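Local coordinates for VC0179-like protein (Escherichia coli, PDB 4XJ6), which probably makes cyclic GMP-AMP from ATP and GTP as a bacterial homologue of cyclic GMP-AMP synthase, a magnesium-dependent nucleotidyltransferase, at residues S379-R382 against E383-L386; F90-D94 against E95-D99; S353-N356 against V357-A361. All blocks are in the same frame, centred on the assembly; numbering follows the deposited sequence.

In the fold
All three interactions are local, each at the N-terminal start of a helix: helix 94-102 in interaction 2, helix 357-377 in interaction 3 and helix 382-393 in interaction 1. Interactions 3 and 1 follow one another within the C-terminal domain, at the starts of two successive helices, with centres about 35 Å apart. Interaction 2 lies on the opposite side of the chain's centre from interaction 1, their centres about 67 Å apart, and about 46 Å from interaction 3. The nucleotides and magnesium ions bind at the central mixed sheet; interaction 3 comes near that pocket, the H359 side chain being about 11 Å from a bound 3'-deoxy-GTP.

Interaction 1: residues S379-R382 against E383-L386; sequences SESR and EEAL
S381 puts its hydroxyl over the first turn of the next helix, where OG accepts from E384 N at 3.0 Å. This is an N-cap: the serine side chain takes up an amide N-H that has no carbonyl one turn earlier in the helix. OG is also 3.2 Å from E384 CB, and E383 CG lies on it from another direction, so two glutamate chains pack around the capping oxygen. The main-chain bonds of the helix then begin, with A385 N reaching S381 O and L386 N reaching R382 O at 3.3 Å.

E384 turns back along the incoming loop. Its CG lies anti to the backbone N (chi1 176°) and the rest of the chain is extended, which carries the carboxylate across S379 and up to the backbone of E380. OE2 is 3.7 Å from S379 CB, while OE1 approaches E380 N at 3.6 Å. The carboxylate thus lies beside the amides of E380 and S381 just before the helix, whose dipoles may favour its negative charge. S379 sets both CB and OG against A385, CB 3.6 Å from A385 N; its hydroxyl bonds to A375 O at the end of the preceding helix. R382, the first residue of the helix, keeps CB and CG near E383 N while the rest of its chain leads away, NH1 donating to I403 O.

The contact lies in the short loop between helix 357-377 and helix 382-393. W3 donates to S379 O, and A385 and L386 pack on I403, next to the small sheet of strands 3-4 and 404-405.

Interaction 2: residues F90-D94 against E95-D99; sequences FEMED and EARDD
E95 folds back over D94 toward E93: the chain bends at chi2 (78°), so that OE1 returns to 3.5 Å from E93 CB. The carboxylate therefore lies beside the start of the helix. A96, buried one residue on, sets its CB against E93 O and takes the terminal methyl of M92, whose CE is 4.3 Å from A96 CB. A96 also touches I147.

R97 makes the main side-chain contact with the loop. Its backbone N donates to E93 O at 2.7 Å, the donor nitrogen lying nearly in line with the C=O, and its side chain runs back over the loop. The residues 91-93 make a short link between helix 79-90 and helix 94-102, with E93 in the N-cap position; the arginine spans that link and reaches the end of the earlier helix. CG anti to the backbone N (chi1 -165°) sends the chain that way, and a bend at chi3 turns the guanidinium so that one face receives M92 CG, 3.5 Å above its centre. At the guanidinium edge NH2 makes a weak bond to F90 O at 3.0 Å, and M92 O is 3.1 Å from the same nitrogen. NH1 is held by I89 O of helix 79-90 and A52 O of helix 24-57, so backbone carbonyls of two other helices meet the buried cation.

D98 N closes the next turn on D94 O at 2.8 Å. The D98 carboxylate turns to R56 of helix 24-57, its OD1 forming a salt bridge with NH1, and D94 pairs with the same arginine through OD1, which meets NH2.

Interaction 3: residues S353-N356 against V357-A361; sequences SNHN and VHHRA
A capping box starts helix 357-377: N356 and H359 each use a side chain to bind the other's backbone N-H. N356 OD1 accepts from H359 N at 3.0 Å, the donor lying nearly in line with the amide C=O, and more weakly from H358 N at 3.1 Å. In return N356 N donates to H359 ND1 at 3.0 Å, N356 N lying close to the plane of the imidazole. Since ND1 is the acceptor of this bond, it is probably without a proton. The amide and ring planes are only 18° apart, though the side chains cross obliquely.

N356 reaches this position with CG between its backbone N and carbonyl carbon (chi1 57°), which swings OD1 over the first turn. The same residue's backbone oxygen takes R360 N at 3.1 Å, in the carbonyl plane, so one asparagine accepts from three successive amides of the helix start. H358 lays its CB against N356 OD1, while V357 CG1 sits over one face of the H358 ring.

H355 packs against H359 and R360. Its CB is 3.7 Å from H359 CB, and the two rings lie oblique to each other with centroids 5.5 Å apart. F349 meets both, edge-to-face with H359. NE2 of H355 has weak bonds to P350 O and F333 O, consistent with a proton on that nitrogen.

R360 curls back by bends at chi2 and chi3, and its CD brushes H355 CB. The guanidinium, also bound to N334 OD1, lies nearly coplanar with the H355 imidazole, and R360 NH1 donates to H355 ND1 at 3.0 Å, only 3° out of the ring plane.

Interaction 1: residues S379-R382 against E383-L386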
loop_
_atom_site.group_PDB
_atom_site.type_symbol
_atom_site.label_atom_id
_atom_site.label_comp_id
_atom_site.label_asym_id
_atom_site.label_seq_id
_atom_site.Cartn_x
_atom_site.Cartn_y
_atom_site.Cartn_z
ATOM N N SER A 379 4.623 6.534 35.410
ATOM C CA SER A 379 5.704 7.504 35.555
ATOM C C SER A 379 5.354 8.517 36.638
ATOM O O SER A 379 4.207 8.950 36.749
ATOM C CB SER A 379 5.980 8.221 34.234
ATOM O OG SER A 379 6.465 7.322 33.254
ATOM N N GLU A 380 6.347 8.895 37.434
ATOM C CA GLU A 380 6.118 9.774 38.573
ATOM C C GLU A 380 5.802 11.204 38.140
ATOM O O GLU A 380 4.973 11.873 38.756
ATOM C CB GLU A 380 7.332 9.759 39.503
ATOM C CG GLU A 380 6.987 9.503 40.960
ATOM C CD GLU A 380 8.095 8.770 41.691
ATOM O OE1 GLU A 380 9.108 9.413 42.039
ATOM O OE2 GLU A 380 7.957 7.547 41.909
ATOM N N SER A 381 6.460 11.668 37.083
ATOM C CA SER A 381 6.223 13.019 36.585
ATOM C C SER A 381 5.524 12.996 35.231
ATOM O O SER A 381 5.520 11.980 34.535
ATOM C CB SER A 381 7.536 13.799 36.480
ATOM O OG SER A 381 8.054 13.756 35.163
ATOM N N ARG A 382 4.942 14.132 34.868
ATOM C CA ARG A 382 4.181 14.265 33.632
ATOM C C ARG A 382 5.082 14.288 32.399
ATOM O O ARG A 382 4.747 13.706 31.365
ATOM C CB ARG A 382 3.326 15.530 33.689
ATOM C CG ARG A 382 2.554 15.837 32.427
ATOM C CD ARG A 382 1.183 16.406 32.759
ATOM N NE ARG A 382 1.170 17.139 34.022
ATOM C CZ ARG A 382 0.111 17.790 34.496
ATOM N NH1 ARG A 382 -1.026 17.807 33.809
ATOM N NH2 ARG A 382 0.188 18.430 35.656
ATOM N N GLU A 383 6.227 14.956 32.509
ATOM C CA GLU A 383 7.166 15.014 31.396
ATOM C C GLU A 383 7.820 13.651 31.199
ATOM O O GLU A 383 8.215 13.295 30.090
ATOM C CB GLU A 383 8.231 16.093 31.624
ATOM C CG GLU A 383 9.314 15.722 32.626
ATOM C CD GLU A 383 10.527 16.624 32.522
ATOM O OE1 GLU A 383 10.456 17.630 31.785
ATOM O OE2 GLU A 383 11.553 16.324 33.168
ATOM N N GLU A 384 7.919 12.891 32.286
ATOM C CA GLU A 384 8.502 11.560 32.239
ATOM C C GLU A 384 7.565 10.598 31.521
ATOM O O GLU A 384 8.009 9.703 30.799
ATOM C CB GLU A 384 8.802 11.057 33.651
ATOM C CG GLU A 384 9.323 9.637 33.699
ATOM C CD GLU A 384 9.455 9.108 35.110
ATOM O OE1 GLU A 384 9.529 9.923 36.055
ATOM O OE2 GLU A 384 9.481 7.870 35.272
ATOM N N ALA A 385 6.266 10.795 31.721
ATOM C CA ALA A 385 5.252 9.971 31.078
ATOM C C ALA A 385 5.288 10.157 29.567
ATOM O O ALA A 385 5.171 9.194 28.809
ATOM C CB ALA A 385 3.871 10.307 31.625
ATOM N N LEU A 386 5.458 11.404 29.139
ATOM C CA LEU A 386 5.487 11.733 27.719
ATOM C C LEU A 386 6.688 11.108 27.028
ATOM O O LEU A 386 6.544 10.451 25.997
ATOM C CB LEU A 386 5.503 13.248 27.517
ATOM C CG LEU A 386 5.716 13.715 26.077
ATOM C CD1 LEU A 386 4.573 13.252 25.182
ATOM C CD2 LEU A 386 5.874 15.225 26.019
#

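Interaction 2: residues F90-D94 against E95-D99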
loop_
_atom_site.group_PDB
_atom_site.type_symbol
_atom_site.label_atom_id
_atom_site.label_comp_id
_atom_site.label_asym_id
_atom_site.label_seq_id
_atom_site.Cartn_x
_atom_site.Cartn_y
_atom_site.Cartn_z
ATOM N N PHE A 90 3.999 -6.354 -31.400
ATOM C CA PHE A 90 4.048 -6.910 -32.745
ATOM C C PHE A 90 3.260 -8.215 -32.850
ATOM O O PHE A 90 2.524 -8.427 -33.814
ATOM C CB PHE A 90 5.504 -7.133 -33.162
ATOM C CG PHE A 90 5.667 -7.777 -34.510
ATOM C CD1 PHE A 90 5.693 -7.012 -35.663
ATOM C CD2 PHE A 90 5.819 -9.149 -34.618
ATOM C CE1 PHE A 90 5.854 -7.607 -36.900
ATOM C CE2 PHE A 90 5.977 -9.750 -35.847
ATOM C CZ PHE A 90 5.994 -8.977 -36.994
ATOM N N GLU A 91 3.405 -9.080 -31.850
ATOM C CA GLU A 91 2.890 -10.442 -31.960
ATOM C C GLU A 91 1.736 -10.776 -31.012
ATOM O O GLU A 91 1.480 -11.948 -30.736
ATOM C CB GLU A 91 4.032 -11.442 -31.741
ATOM C CG GLU A 91 4.566 -11.493 -30.321
ATOM C CD GLU A 91 5.898 -12.210 -30.221
ATOM O OE1 GLU A 91 5.911 -13.403 -29.855
ATOM O OE2 GLU A 91 6.936 -11.577 -30.504
ATOM N N MET A 92 1.027 -9.761 -30.528
ATOM C CA MET A 92 -0.140 -10.015 -29.687
ATOM C C MET A 92 -1.320 -10.462 -30.553
ATOM O O MET A 92 -1.575 -9.891 -31.614
ATOM C CB MET A 92 -0.501 -8.775 -28.862
ATOM C CG MET A 92 -0.844 -7.541 -29.674
ATOM S SD MET A 92 -0.989 -6.065 -28.639
ATOM C CE MET A 92 -2.178 -6.618 -27.423
ATOM N N GLU A 93 -2.022 -11.497 -30.100
ATOM C CA GLU A 93 -3.125 -12.085 -30.861
ATOM C C GLU A 93 -4.235 -11.077 -31.162
ATOM O O GLU A 93 -4.379 -10.072 -30.463
ATOM C CB GLU A 93 -3.705 -13.286 -30.110
ATOM C CG GLU A 93 -2.793 -14.505 -30.086
ATOM C CD GLU A 93 -3.408 -15.675 -29.341
ATOM O OE1 GLU A 93 -3.797 -15.498 -28.168
ATOM O OE2 GLU A 93 -3.509 -16.771 -29.933
ATOM N N ASP A 94 -5.008 -11.356 -32.210
ATOM C CA ASP A 94 -6.083 -10.468 -32.649
ATOM C C ASP A 94 -7.056 -10.142 -31.521
ATOM O O ASP A 94 -7.430 -8.987 -31.329
ATOM C CB ASP A 94 -6.845 -11.088 -33.824
ATOM C CG ASP A 94 -6.066 -11.029 -35.125
ATOM O OD1 ASP A 94 -5.475 -9.968 -35.418
ATOM O OD2 ASP A 94 -6.042 -12.044 -35.854
ATOM N N GLU A 95 -7.455 -11.165 -30.773
ATOM C CA GLU A 95 -8.402 -10.995 -29.675
ATOM C C GLU A 95 -7.823 -10.093 -28.587
ATOM O O GLU A 95 -8.487 -9.172 -28.111
ATOM C CB GLU A 95 -8.787 -12.353 -29.082
ATOM C CG GLU A 95 -9.380 -13.340 -30.082
ATOM C CD GLU A 95 -8.331 -14.005 -30.956
ATOM O OE1 GLU A 95 -7.134 -13.678 -30.813
ATOM O OE2 GLU A 95 -8.707 -14.854 -31.790
ATOM N N ALA A 96 -6.581 -10.365 -28.199
ATOM C CA ALA A 96 -5.896 -9.549 -27.204
ATOM C C ALA A 96 -5.687 -8.138 -27.739
ATOM O O ALA A 96 -5.833 -7.161 -27.004
ATOM C CB ALA A 96 -4.567 -10.175 -26.817
ATOM N N ARG A 97 -5.352 -8.041 -29.023
ATOM C CA ARG A 97 -5.109 -6.750 -29.653
ATOM C C ARG A 97 -6.388 -5.920 -29.693
ATOM O O ARG A 97 -6.359 -4.715 -29.441
ATOM C CB ARG A 97 -4.551 -6.931 -31.066
ATOM C CG ARG A 97 -3.946 -5.664 -31.651
ATOM C CD ARG A 97 -3.509 -5.855 -33.092
ATOM N NE ARG A 97 -2.446 -6.845 -33.219
ATOM C CZ ARG A 97 -1.155 -6.573 -33.051
ATOM N NH1 ARG A 97 -0.768 -5.341 -32.740
ATOM N NH2 ARG A 97 -0.250 -7.534 -33.185
ATOM N N ASP A 98 -7.505 -6.574 -30.002
ATOM C CA ASP A 98 -8.807 -5.914 -30.039
ATOM C C ASP A 98 -9.145 -5.293 -28.689
ATOM O O ASP A 98 -9.608 -4.155 -28.617
ATOM C CB ASP A 98 -9.901 -6.903 -30.449
ATOM C CG ASP A 98 -9.822 -7.286 -31.913
ATOM O OD1 ASP A 98 -9.234 -6.514 -32.697
ATOM O OD2 ASP A 98 -10.350 -8.358 -32.278
ATOM N N ASP A 99 -8.908 -6.050 -27.622
ATOM C CA ASP A 99 -9.148 -5.566 -26.269
ATOM C C ASP A 99 -8.249 -4.379 -25.943
ATOM O O ASP A 99 -8.711 -3.365 -25.414
ATOM C CB ASP A 99 -8.919 -6.683 -25.251
ATOM C CG ASP A 99 -10.006 -7.739 -25.287
ATOM O OD1 ASP A 99 -11.139 -7.418 -25.699
ATOM O OD2 ASP A 99 -9.729 -8.891 -24.891
#

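Interaction 3: residues S353-N356 against V357-A361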
loop_
_atom_site.group_PDB
_atom_site.type_symbol
_atom_site.label_atom_id
_atom_site.label_comp_id
_atom_site.label_asym_id
_atom_site.label_seq_id
_atom_site.Cartn_x
_atom_site.Cartn_y
_atom_site.Cartn_z
ATOM N N SER A 353 4.818 -21.984 15.489
ATOM C CA SER A 353 5.600 -23.167 15.147
ATOM C C SER A 353 6.238 -23.053 13.762
ATOM O O SER A 353 7.133 -23.826 13.413
ATOM C CB SER A 353 4.720 -24.416 15.214
ATOM O OG SER A 353 3.681 -24.335 14.255
ATOM N N ASN A 354 5.764 -22.091 12.977
ATOM C CA ASN A 354 6.282 -21.857 11.635
ATOM C C ASN A 354 7.069 -20.549 11.545
ATOM O O ASN A 354 7.532 -20.166 10.470
ATOM C CB ASN A 354 5.137 -21.851 10.619
ATOM C CG ASN A 354 4.463 -23.207 10.494
ATOM O OD1 ASN A 354 5.122 -24.245 10.542
ATOM N ND2 ASN A 354 3.143 -23.202 10.338
ATOM N N HIS A 355 7.217 -19.868 12.679
ATOM C CA HIS A 355 7.969 -18.616 12.735
ATOM C C HIS A 355 9.443 -18.851 12.458
ATOM O O HIS A 355 10.055 -19.728 13.065
ATOM C CB HIS A 355 7.820 -17.946 14.106
ATOM C CG HIS A 355 6.478 -17.326 14.345
ATOM N ND1 HIS A 355 6.141 -16.721 15.535
ATOM C CD2 HIS A 355 5.392 -17.212 13.544
ATOM C CE1 HIS A 355 4.904 -16.264 15.462
ATOM N NE2 HIS A 355 4.427 -16.549 14.264
ATOM N N ASN A 356 10.017 -18.076 11.542
ATOM C CA ASN A 356 11.470 -18.040 11.422
ATOM C C ASN A 356 12.012 -16.932 12.321
ATOM O O ASN A 356 11.243 -16.270 13.022
ATOM C CB ASN A 356 11.919 -17.854 9.963
ATOM C CG ASN A 356 11.358 -16.594 9.316
ATOM O OD1 ASN A 356 11.094 -15.591 9.981
ATOM N ND2 ASN A 356 11.187 -16.641 7.999
ATOM N N VAL A 357 13.323 -16.725 12.301
ATOM C CA VAL A 357 13.948 -15.787 13.225
ATOM C C VAL A 357 13.487 -14.346 12.976
ATOM O O VAL A 357 13.448 -13.531 13.900
ATOM C CB VAL A 357 15.493 -15.873 13.146
ATOM C CG1 VAL A 357 16.001 -15.381 11.798
ATOM C CG2 VAL A 357 16.135 -15.101 14.291
ATOM N N HIS A 358 13.110 -14.045 11.735
ATOM C CA HIS A 358 12.647 -12.708 11.381
ATOM C C HIS A 358 11.268 -12.450 11.973
ATOM O O HIS A 358 10.950 -11.331 12.379
ATOM C CB HIS A 358 12.617 -12.534 9.861
ATOM C CG HIS A 358 13.875 -12.975 9.176
ATOM N ND1 HIS A 358 13.977 -14.178 8.513
ATOM C CD2 HIS A 358 15.083 -12.375 9.055
ATOM C CE1 HIS A 358 15.193 -14.300 8.009
ATOM N NE2 HIS A 358 15.884 -13.220 8.325
ATOM N N HIS A 359 10.450 -13.496 12.020
ATOM C CA HIS A 359 9.135 -13.408 12.641
ATOM C C HIS A 359 9.258 -13.171 14.141
ATOM O O HIS A 359 8.522 -12.369 14.715
ATOM C CB HIS A 359 8.324 -14.682 12.378
ATOM C CG HIS A 359 7.931 -14.868 10.945
ATOM N ND1 HIS A 359 8.391 -15.915 10.176
ATOM C CD2 HIS A 359 7.109 -14.148 10.146
ATOM C CE1 HIS A 359 7.873 -15.830 8.964
ATOM N NE2 HIS A 359 7.091 -14.766 8.918
ATOM N N ARG A 360 10.191 -13.878 14.770
ATOM C CA ARG A 360 10.402 -13.768 16.210
ATOM C C ARG A 360 10.860 -12.369 16.604
ATOM O O ARG A 360 10.448 -11.845 17.638
ATOM C CB ARG A 360 11.420 -14.809 16.690
ATOM C CG ARG A 360 10.954 -16.250 16.552
ATOM C CD ARG A 360 9.523 -16.409 17.043
ATOM N NE ARG A 360 9.352 -15.961 18.422
ATOM C CZ ARG A 360 8.175 -15.859 19.031
ATOM N NH1 ARG A 360 7.061 -16.170 18.383
ATOM N NH2 ARG A 360 8.109 -15.444 20.288
ATOM N N ALA A 361 11.708 -11.769 15.773
ATOM C CA ALA A 361 12.191 -10.414 16.017
ATOM C C ALA A 361 11.024 -9.438 16.085
ATOM O O ALA A 361 11.013 -8.519 16.903
ATOM C CB ALA A 361 13.173 -9.996 14.937
#